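Long-range contact in methyl-accepting chemotaxis protein, putative (Geobacter sulfurreducens, PDB 3OOV), which probably acts as a chemotaxis signal transducer, its GAF domain being of a type that often binds small ligands: residues A[33-46]-A[125-137]. Numbering follows the deposited sequence.
Sequences GYERVNILMADTAR and EAIGVFAVDNRSS. With GOL (glycerol), chain C.
The guanidinium of R36 lies flat over that of R135, their planes 5° apart and centres 3.8 Å from each other. Each of these like charges has its own carboxylate, which probably offsets their repulsion: R36 NE reaches E35 OE2 at 2.8 Å, while R135 meets D133 side-on, NE to OD1 and NH2 to OD2. The Asx turn, in which D133 OD1 also takes the backbone N of R135, fixes the base of that pair, and R135 also donates to the carbonyls of R108 (through NH1) and A109 (through NH2). A leucine in place of R135 would probably leave the D133 carboxylate without its countercharge and R36 without its stacking partner. E35 reaches the turn beyond the strand because its chi1 of -169° swings CG away from the backbone N and the chain stays extended; there its OE1 accepts from S136 N at 2.9 Å and from S136 OG. N134 OD1 in turn receives E35 N, 2.8 Å away and almost in line with the C=O bond. Strands 36-42 and 125-133 are central, antiparallel neighbours in the GAF-domain sheet, joined by backbone bonds from R36–D133 to A42–I127. On the face toward helix 17-31, I39 CG1 sits over the centre of the F130 ring, 4.0 Å from its centroid, a CH-pi contact. G128 leaves room there for the M41 selenium, which lies 4.1 Å from G128 CA. On the opposite face of the sheet, L40 CD1 packs on V129 CG2, and glycerol O3 donates to D133 OD2 at 2.6 Å while accepting a weak bond from N38 ND2.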
ATOM      1  N   GLY A  33       1.315  13.502 -17.895  1.00 21.12           N
ATOM      2  CA  GLY A  33      -0.076  13.265 -18.321  1.00 20.89           C
ATOM      3  C   GLY A  33      -1.069  12.795 -17.250  1.00 20.96           C
ATOM      4  O   GLY A  33      -2.235  12.502 -17.601  1.00 21.73           O
ATOM      5  N   TYR A  34      -0.692  12.766 -15.953  1.00 17.89           N
ATOM      6  CA  TYR A  34      -1.765  12.530 -14.897  1.00 15.59           C
ATOM      7  C   TYR A  34      -2.682  13.701 -14.878  1.00 15.10           C
ATOM      8  O   TYR A  34      -2.234  14.854 -14.847  1.00 15.72           O
ATOM      9  CB  TYR A  34      -1.199  12.292 -13.484  1.00 14.21           C
ATOM     10  CG  TYR A  34      -0.423  11.018 -13.514  1.00 14.97           C
ATOM     11  CD1 TYR A  34      -1.104   9.812 -13.564  1.00 14.91           C
ATOM     12  CD2 TYR A  34       0.965  11.018 -13.679  1.00 14.26           C
ATOM     13  CE1 TYR A  34      -0.446   8.629 -13.672  1.00 15.62           C
ATOM     14  CE2 TYR A  34       1.658   9.823 -13.789  1.00 17.11           C
ATOM     15  CZ  TYR A  34       0.923   8.610 -13.748  1.00 19.24           C
ATOM     16  OH  TYR A  34       1.528   7.364 -13.865  1.00 18.27           O
ATOM     17  N   GLU A  35      -3.965  13.422 -14.836  1.00 13.73           N
ATOM     18  CA  GLU A  35      -4.976  14.416 -15.098  1.00 14.23           C
ATOM     19  C   GLU A  35      -5.191  15.364 -13.876  1.00 14.24           C
ATOM     20  O   GLU A  35      -5.311  16.554 -14.052  1.00 15.73           O
ATOM     21  CB  GLU A  35      -6.273  13.629 -15.395  1.00 13.99           C
ATOM     22  CG  GLU A  35      -7.363  14.476 -15.932  1.00 19.36           C
ATOM     23  CD  GLU A  35      -8.812  13.917 -15.660  1.00 24.41           C
ATOM     24  OE1 GLU A  35      -9.012  12.688 -16.008  1.00 15.12           O
ATOM     25  OE2 GLU A  35      -9.710  14.747 -15.145  1.00 17.52           O
ATOM     26  N   ARG A  36      -5.266  14.824 -12.655  1.00 12.21           N
ATOM     27  CA  ARG A  36      -5.456  15.602 -11.446  1.00 12.94           C
ATOM     28  C   ARG A  36      -4.378  15.232 -10.430  1.00 12.44           C
ATOM     29  O   ARG A  36      -4.175  14.052 -10.143  1.00 14.36           O
ATOM     30  CB  ARG A  36      -6.835  15.306 -10.841  1.00 11.17           C
ATOM     31  CG  ARG A  36      -7.915  15.272 -11.824  1.00 15.43           C
ATOM     32  CD  ARG A  36      -8.595  16.604 -12.041  1.00 13.93           C
ATOM     33  NE  ARG A  36      -9.737  16.459 -12.944  1.00 14.51           N
ATOM     34  CZ  ARG A  36     -10.924  17.085 -12.800  1.00 17.41           C
ATOM     35  NH1 ARG A  36     -11.165  17.898 -11.760  1.00 14.25           N
ATOM     36  NH2 ARG A  36     -11.901  16.885 -13.695  1.00 13.80           N
ATOM     37  N   VAL A  37      -3.648  16.228  -9.953  1.00 12.29           N
ATOM     38  CA  VAL A  37      -2.551  16.026  -9.030  1.00 12.48           C
ATOM     39  C   VAL A  37      -2.761  17.025  -7.919  1.00 12.81           C
ATOM     40  O   VAL A  37      -2.712  18.260  -8.137  1.00 12.90           O
ATOM     41  CB  VAL A  37      -1.158  16.187  -9.652  1.00 12.70           C
ATOM     42  CG1 VAL A  37      -0.039  15.995  -8.573  1.00  8.36           C
ATOM     43  CG2 VAL A  37      -0.983  15.145 -10.798  1.00 13.65           C
ATOM     44  N   ASN A  38      -3.063  16.458  -6.766  1.00 10.54           N
ATOM     45  CA  ASN A  38      -3.405  17.234  -5.579  1.00 12.66           C
ATOM     46  C   ASN A  38      -2.320  16.994  -4.518  1.00 12.83           C
ATOM     47  O   ASN A  38      -1.870  15.837  -4.288  1.00 14.69           O
ATOM     48  CB  ASN A  38      -4.821  16.931  -5.069  1.00 10.24           C
ATOM     49  CG  ASN A  38      -5.888  17.212  -6.136  1.00 12.74           C
ATOM     50  OD1 ASN A  38      -6.036  18.363  -6.615  1.00 14.30           O
ATOM     51  ND2 ASN A  38      -6.609  16.144  -6.566  1.00 10.18           N
ATOM     52  N   ILE A  39      -1.823  18.079  -3.946  1.00 12.31           N
ATOM     53  CA  ILE A  39      -0.818  17.934  -2.882  1.00 12.17           C
ATOM     54  C   ILE A  39      -1.229  18.728  -1.641  1.00 12.87           C
ATOM     55  O   ILE A  39      -1.488  19.923  -1.724  1.00 12.44           O
ATOM     56  CB  ILE A  39       0.589  18.356  -3.337  1.00 12.40           C
ATOM     57  CG1 ILE A  39       0.977  17.631  -4.604  1.00 11.45           C
ATOM     58  CG2 ILE A  39       1.668  18.114  -2.174  1.00  8.99           C
ATOM     59  CD1 ILE A  39       2.323  18.188  -5.233  1.00 15.46           C
ATOM     60  N   LEU A  40      -1.320  18.035  -0.509  1.00 12.73           N
ATOM     61  CA  LEU A  40      -1.776  18.606   0.757  1.00 13.35           C
ATOM     62  C   LEU A  40      -0.699  18.368   1.791  1.00 14.11           C
ATOM     63  O   LEU A  40      -0.104  17.265   1.813  1.00 15.51           O
ATOM     64  CB  LEU A  40      -3.070  17.966   1.212  1.00 11.64           C
ATOM     65  CG  LEU A  40      -4.205  18.127   0.142  1.00 16.12           C
ATOM     66  CD1 LEU A  40      -4.323  16.846  -0.684  1.00 15.60           C
ATOM     67  CD2 LEU A  40      -5.585  18.472   0.728  1.00 17.27           C
HETATM   68  N   MSE A  41      -0.430  19.396   2.609  1.00 13.66           N
HETATM   69  CA  MSE A  41       0.641  19.380   3.638  1.00 13.69           C
HETATM   70  C   MSE A  41       0.054  19.540   5.042  1.00 13.01           C
HETATM   71  O   MSE A  41      -0.844  20.388   5.259  1.00 12.06           O
HETATM   72  CB  MSE A  41       1.645  20.492   3.334  1.00 13.77           C
HETATM   73  CG  MSE A  41       2.345  20.220   1.985  1.00 16.18           C
HETATM   74 SE   MSE A  41       3.609  18.649   2.101  1.00 23.68          SE
HETATM   75  CE  MSE A  41       4.798  19.455   3.342  1.00 18.56           C
ATOM     76  N   ALA A  42       0.458  18.664   5.962  1.00 12.16           N
ATOM     77  CA  ALA A  42      -0.025  18.774   7.361  1.00 13.10           C
ATOM     78  C   ALA A  42       0.427  20.089   8.000  1.00 13.33           C
ATOM     79  O   ALA A  42       1.556  20.591   7.706  1.00 12.75           O
ATOM     80  CB  ALA A  42       0.536  17.619   8.178  1.00 14.12           C
ATOM     81  N   ASP A  43      -0.402  20.676   8.840  1.00 14.87           N
ATOM     82  CA  ASP A  43       0.100  21.833   9.633  1.00 15.66           C
ATOM     83  C   ASP A  43       1.093  21.301  10.694  1.00 17.70           C
ATOM     84  O   ASP A  43       1.376  20.063  10.746  1.00 16.64           O
ATOM     85  CB  ASP A  43      -1.010  22.632  10.293  1.00 15.32           C
ATOM     86  CG  ASP A  43      -1.927  21.774  11.222  1.00 16.34           C
ATOM     87  OD1 ASP A  43      -1.786  20.543  11.351  1.00 14.92           O
ATOM     88  OD2 ASP A  43      -2.874  22.341  11.780  1.00 18.33           O
ATOM     89  N   THR A  44       1.626  22.229  11.506  1.00 17.58           N
ATOM     90  CA  THR A  44       2.652  21.883  12.459  1.00 18.41           C
ATOM     91  C   THR A  44       2.136  20.948  13.558  1.00 17.93           C
ATOM     92  O   THR A  44       2.856  20.089  13.995  1.00 20.90           O
ATOM     93  CB  THR A  44       3.477  23.112  13.015  1.00 17.64           C
ATOM     94  OG1 THR A  44       4.693  22.606  13.559  1.00 18.00           O
ATOM     95  CG2 THR A  44       2.742  23.851  14.097  1.00 17.41           C
ATOM     96  N   ALA A  45       0.881  21.054  13.908  1.00 18.25           N
ATOM     97  CA  ALA A  45       0.274  20.169  14.881  1.00 19.65           C
ATOM     98  C   ALA A  45      -0.116  18.839  14.245  1.00 19.73           C
ATOM     99  O   ALA A  45      -0.473  17.912  14.967  1.00 19.41           O
ATOM    100  CB  ALA A  45      -0.995  20.830  15.479  1.00 18.34           C
ATOM    101  N   ARG A  46      -0.101  18.766  12.908  1.00 18.93           N
ATOM    102  CA  ARG A  46      -0.470  17.532  12.207  1.00 19.77           C
ATOM    103  C   ARG A  46      -1.887  17.077  12.504  1.00 18.92           C
ATOM    104  O   ARG A  46      -2.170  15.896  12.544  1.00 20.05           O
ATOM    105  CB  ARG A  46       0.594  16.387  12.434  1.00 18.99           C
ATOM    106  CG  ARG A  46       2.026  16.922  11.994  1.00 21.69           C
ATOM    107  CD  ARG A  46       3.118  15.872  11.815  1.00 29.97           C
ATOM    108  NE  ARG A  46       4.416  16.502  11.473  1.00 31.79           N
ATOM    109  CZ  ARG A  46       5.616  15.912  11.575  1.00 33.62           C
ATOM    110  NH1 ARG A  46       5.754  14.647  12.012  1.00 32.15           N
ATOM    111  NH2 ARG A  46       6.700  16.607  11.254  1.00 34.51           N
ATOM    112  N   GLU A 125       8.085   9.864   9.244  1.00 26.68           N
ATOM    113  CA  GLU A 125       6.761  10.481   9.515  1.00 26.07           C
ATOM    114  C   GLU A 125       6.139  11.093   8.245  1.00 23.40           C
ATOM    115  O   GLU A 125       6.858  11.706   7.436  1.00 22.12           O
ATOM    116  CB  GLU A 125       6.837  11.537  10.654  1.00 27.58           C
ATOM    117  CG  GLU A 125       8.108  11.441  11.524  1.00 34.36           C
ATOM    118  CD  GLU A 125       7.846  11.465  13.030  1.00 45.83           C
ATOM    119  OE1 GLU A 125       7.385  10.415  13.565  1.00 50.27           O
ATOM    120  OE2 GLU A 125       8.121  12.514  13.687  1.00 49.69           O
ATOM    121  N   ALA A 126       4.825  10.918   8.074  1.00 21.48           N
ATOM    122  CA  ALA A 126       4.110  11.574   6.987  1.00 20.00           C
ATOM    123  C   ALA A 126       4.041  13.051   7.306  1.00 18.92           C
ATOM    124  O   ALA A 126       3.673  13.464   8.427  1.00 19.25           O
ATOM    125  CB  ALA A 126       2.719  11.037   6.847  1.00 20.22           C
ATOM    126  N   ILE A 127       4.420  13.859   6.346  1.00 17.04           N
ATOM    127  CA  ILE A 127       4.150  15.274   6.476  1.00 17.15           C
ATOM    128  C   ILE A 127       3.119  15.824   5.477  1.00 16.29           C
ATOM    129  O   ILE A 127       2.822  17.007   5.505  1.00 16.93           O
ATOM    130  CB  ILE A 127       5.452  16.047   6.436  1.00 16.65           C
ATOM    131  CG1 ILE A 127       6.171  15.799   5.114  1.00 15.54           C
ATOM    132  CG2 ILE A 127       6.335  15.602   7.647  1.00 17.77           C
ATOM    133  CD1 ILE A 127       7.358  16.750   4.891  1.00 19.96           C
ATOM    134  N   GLY A 128       2.614  14.987   4.571  1.00 14.79           N
ATOM    135  CA  GLY A 128       1.550  15.425   3.660  1.00 13.71           C
ATOM    136  C   GLY A 128       1.241  14.269   2.706  1.00 14.24           C
ATOM    137  O   GLY A 128       1.742  13.198   2.939  1.00 14.45           O
ATOM    138  N   VAL A 129       0.483  14.510   1.627  1.00 13.31           N
ATOM    139  CA  VAL A 129       0.052  13.501   0.662  1.00 12.89           C
ATOM    140  C   VAL A 129       0.015  14.027  -0.781  1.00 13.83           C
ATOM    141  O   VAL A 129      -0.287  15.226  -1.046  1.00 13.30           O
ATOM    142  CB  VAL A 129      -1.376  12.831   1.027  1.00 13.74           C
ATOM    143  CG1 VAL A 129      -1.390  12.165   2.411  1.00 11.56           C
ATOM    144  CG2 VAL A 129      -2.516  13.835   0.983  1.00 13.42           C
ATOM    145  N   PHE A 130       0.298  13.122  -1.726  1.00 13.43           N
ATOM    146  CA  PHE A 130      -0.142  13.296  -3.120  1.00 12.90           C
ATOM    147  C   PHE A 130      -1.433  12.536  -3.285  1.00 12.71           C
ATOM    148  O   PHE A 130      -1.512  11.384  -2.903  1.00 13.63           O
ATOM    149  CB  PHE A 130       0.864  12.678  -4.065  1.00 13.83           C
ATOM    150  CG  PHE A 130       2.028  13.520  -4.336  1.00 15.80           C
ATOM    151  CD1 PHE A 130       2.913  13.872  -3.313  1.00 13.96           C
ATOM    152  CD2 PHE A 130       2.287  13.950  -5.641  1.00 16.72           C
ATOM    153  CE1 PHE A 130       4.059  14.657  -3.574  1.00 18.50           C
ATOM    154  CE2 PHE A 130       3.418  14.736  -5.930  1.00 17.92           C
ATOM    155  CZ  PHE A 130       4.329  15.092  -4.902  1.00 17.57           C
ATOM    156  N   ALA A 131      -2.468  13.170  -3.830  1.00 12.34           N
ATOM    157  CA  ALA A 131      -3.699  12.450  -4.209  1.00 10.54           C
ATOM    158  C   ALA A 131      -3.790  12.638  -5.736  1.00 11.95           C
ATOM    159  O   ALA A 131      -3.863  13.769  -6.216  1.00 12.39           O
ATOM    160  CB  ALA A 131      -4.923  13.104  -3.501  1.00  9.95           C
ATOM    161  N   VAL A 132      -3.822  11.542  -6.493  1.00 13.05           N
ATOM    162  CA  VAL A 132      -3.701  11.588  -7.944  1.00 12.12           C
ATOM    163  C   VAL A 132      -4.851  10.763  -8.578  1.00 13.29           C
ATOM    164  O   VAL A 132      -5.253   9.708  -8.034  1.00 12.05           O
ATOM    165  CB  VAL A 132      -2.335  11.090  -8.474  1.00 12.54           C
ATOM    166  CG1 VAL A 132      -2.242  11.191 -10.054  1.00 11.52           C
ATOM    167  CG2 VAL A 132      -1.159  11.897  -7.900  1.00  8.92           C
ATOM    168  N   ASP A 133      -5.424  11.289  -9.675  1.00 12.58           N
ATOM    169  CA  ASP A 133      -6.454  10.567 -10.413  1.00 14.30           C
ATOM    170  C   ASP A 133      -6.475  10.906 -11.903  1.00 15.49           C
ATOM    171  O   ASP A 133      -5.983  11.966 -12.317  1.00 13.36           O
ATOM    172  CB  ASP A 133      -7.846  10.706  -9.783  1.00 13.40           C
ATOM    173  CG  ASP A 133      -8.479  12.044 -10.072  1.00 17.29           C
ATOM    174  OD1 ASP A 133      -8.961  12.190 -11.230  1.00 18.21           O
ATOM    175  OD2 ASP A 133      -8.463  12.974  -9.185  1.00 16.47           O
ATOM    176  N   ASN A 134      -7.016   9.954 -12.696  1.00 16.45           N
ATOM    177  CA  ASN A 134      -7.273  10.160 -14.152  1.00 15.63           C
ATOM    178  C   ASN A 134      -8.803   9.899 -14.320  1.00 14.59           C
ATOM    179  O   ASN A 134      -9.220   8.990 -15.028  1.00 11.67           O
ATOM    180  CB  ASN A 134      -6.442   9.120 -14.946  1.00 15.38           C
ATOM    181  CG  ASN A 134      -4.968   9.507 -15.099  1.00 20.08           C
ATOM    182  OD1 ASN A 134      -4.596  10.690 -15.024  1.00 22.55           O
ATOM    183  ND2 ASN A 134      -4.123   8.515 -15.348  1.00 15.63           N
ATOM    184  N   ARG A 135      -9.627  10.629 -13.591  1.00 13.58           N
ATOM    185  CA  ARG A 135     -11.036  10.251 -13.488  1.00 14.64           C
ATOM    186  C   ARG A 135     -11.805  10.268 -14.821  1.00 15.70           C
ATOM    187  O   ARG A 135     -12.882   9.740 -14.875  1.00 15.56           O
ATOM    188  CB  ARG A 135     -11.759  11.168 -12.498  1.00 13.20           C
ATOM    189  CG  ARG A 135     -12.087  12.586 -13.061  1.00 15.49           C
ATOM    190  CD  ARG A 135     -12.551  13.565 -11.915  1.00 16.29           C
ATOM    191  NE  ARG A 135     -11.489  13.780 -10.928  1.00 15.25           N
ATOM    192  CZ  ARG A 135     -11.553  14.652  -9.903  1.00 14.85           C
ATOM    193  NH1 ARG A 135     -12.642  15.349  -9.701  1.00  9.85           N
ATOM    194  NH2 ARG A 135     -10.515  14.823  -9.068  1.00 11.88           N
ATOM    195  N   SER A 136     -11.305  10.955 -15.855  1.00 17.21           N
ATOM    196  CA  SER A 136     -12.070  11.000 -17.080  1.00 20.76           C
ATOM    197  C   SER A 136     -11.650   9.828 -17.986  1.00 20.73           C
ATOM    198  O   SER A 136     -12.299   9.558 -18.988  1.00 20.51           O
ATOM    199  CB  SER A 136     -11.979  12.365 -17.768  1.00 20.72           C
ATOM    200  OG  SER A 136     -10.853  12.398 -18.582  1.00 26.13           O
ATOM    201  N   SER A 137     -10.597   9.117 -17.600  1.00 19.75           N
ATOM    202  CA  SER A 137     -10.229   7.909 -18.311  1.00 19.67           C
ATOM    203  C   SER A 137     -10.866   6.720 -17.590  1.00 20.22           C
ATOM    204  O   SER A 137     -11.058   6.716 -16.353  1.00 19.05           O
ATOM    205  CB  SER A 137      -8.709   7.782 -18.426  1.00 19.04           C
ATOM    206  OG  SER A 137      -8.327   6.495 -18.930  1.00 24.07           O
TER
HETATM  207  C1  GOL C 167      -9.149  11.696  -4.467  1.00 23.56           C
HETATM  208  O1  GOL C 167      -9.670  12.296  -3.307  1.00 18.53           O
HETATM  209  C2  GOL C 167      -8.710  12.852  -5.343  1.00 24.34           C
HETATM  210  O2  GOL C 167      -9.866  13.348  -6.036  1.00 28.15           O
HETATM  211  C3  GOL C 167      -7.695  12.262  -6.290  1.00 23.48           C
HETATM  212  O3  GOL C 167      -7.048  13.270  -7.040  1.00 18.52           O
HETATM  213  O   HOH W   1       3.897  19.206   6.728  1.00 23.27           O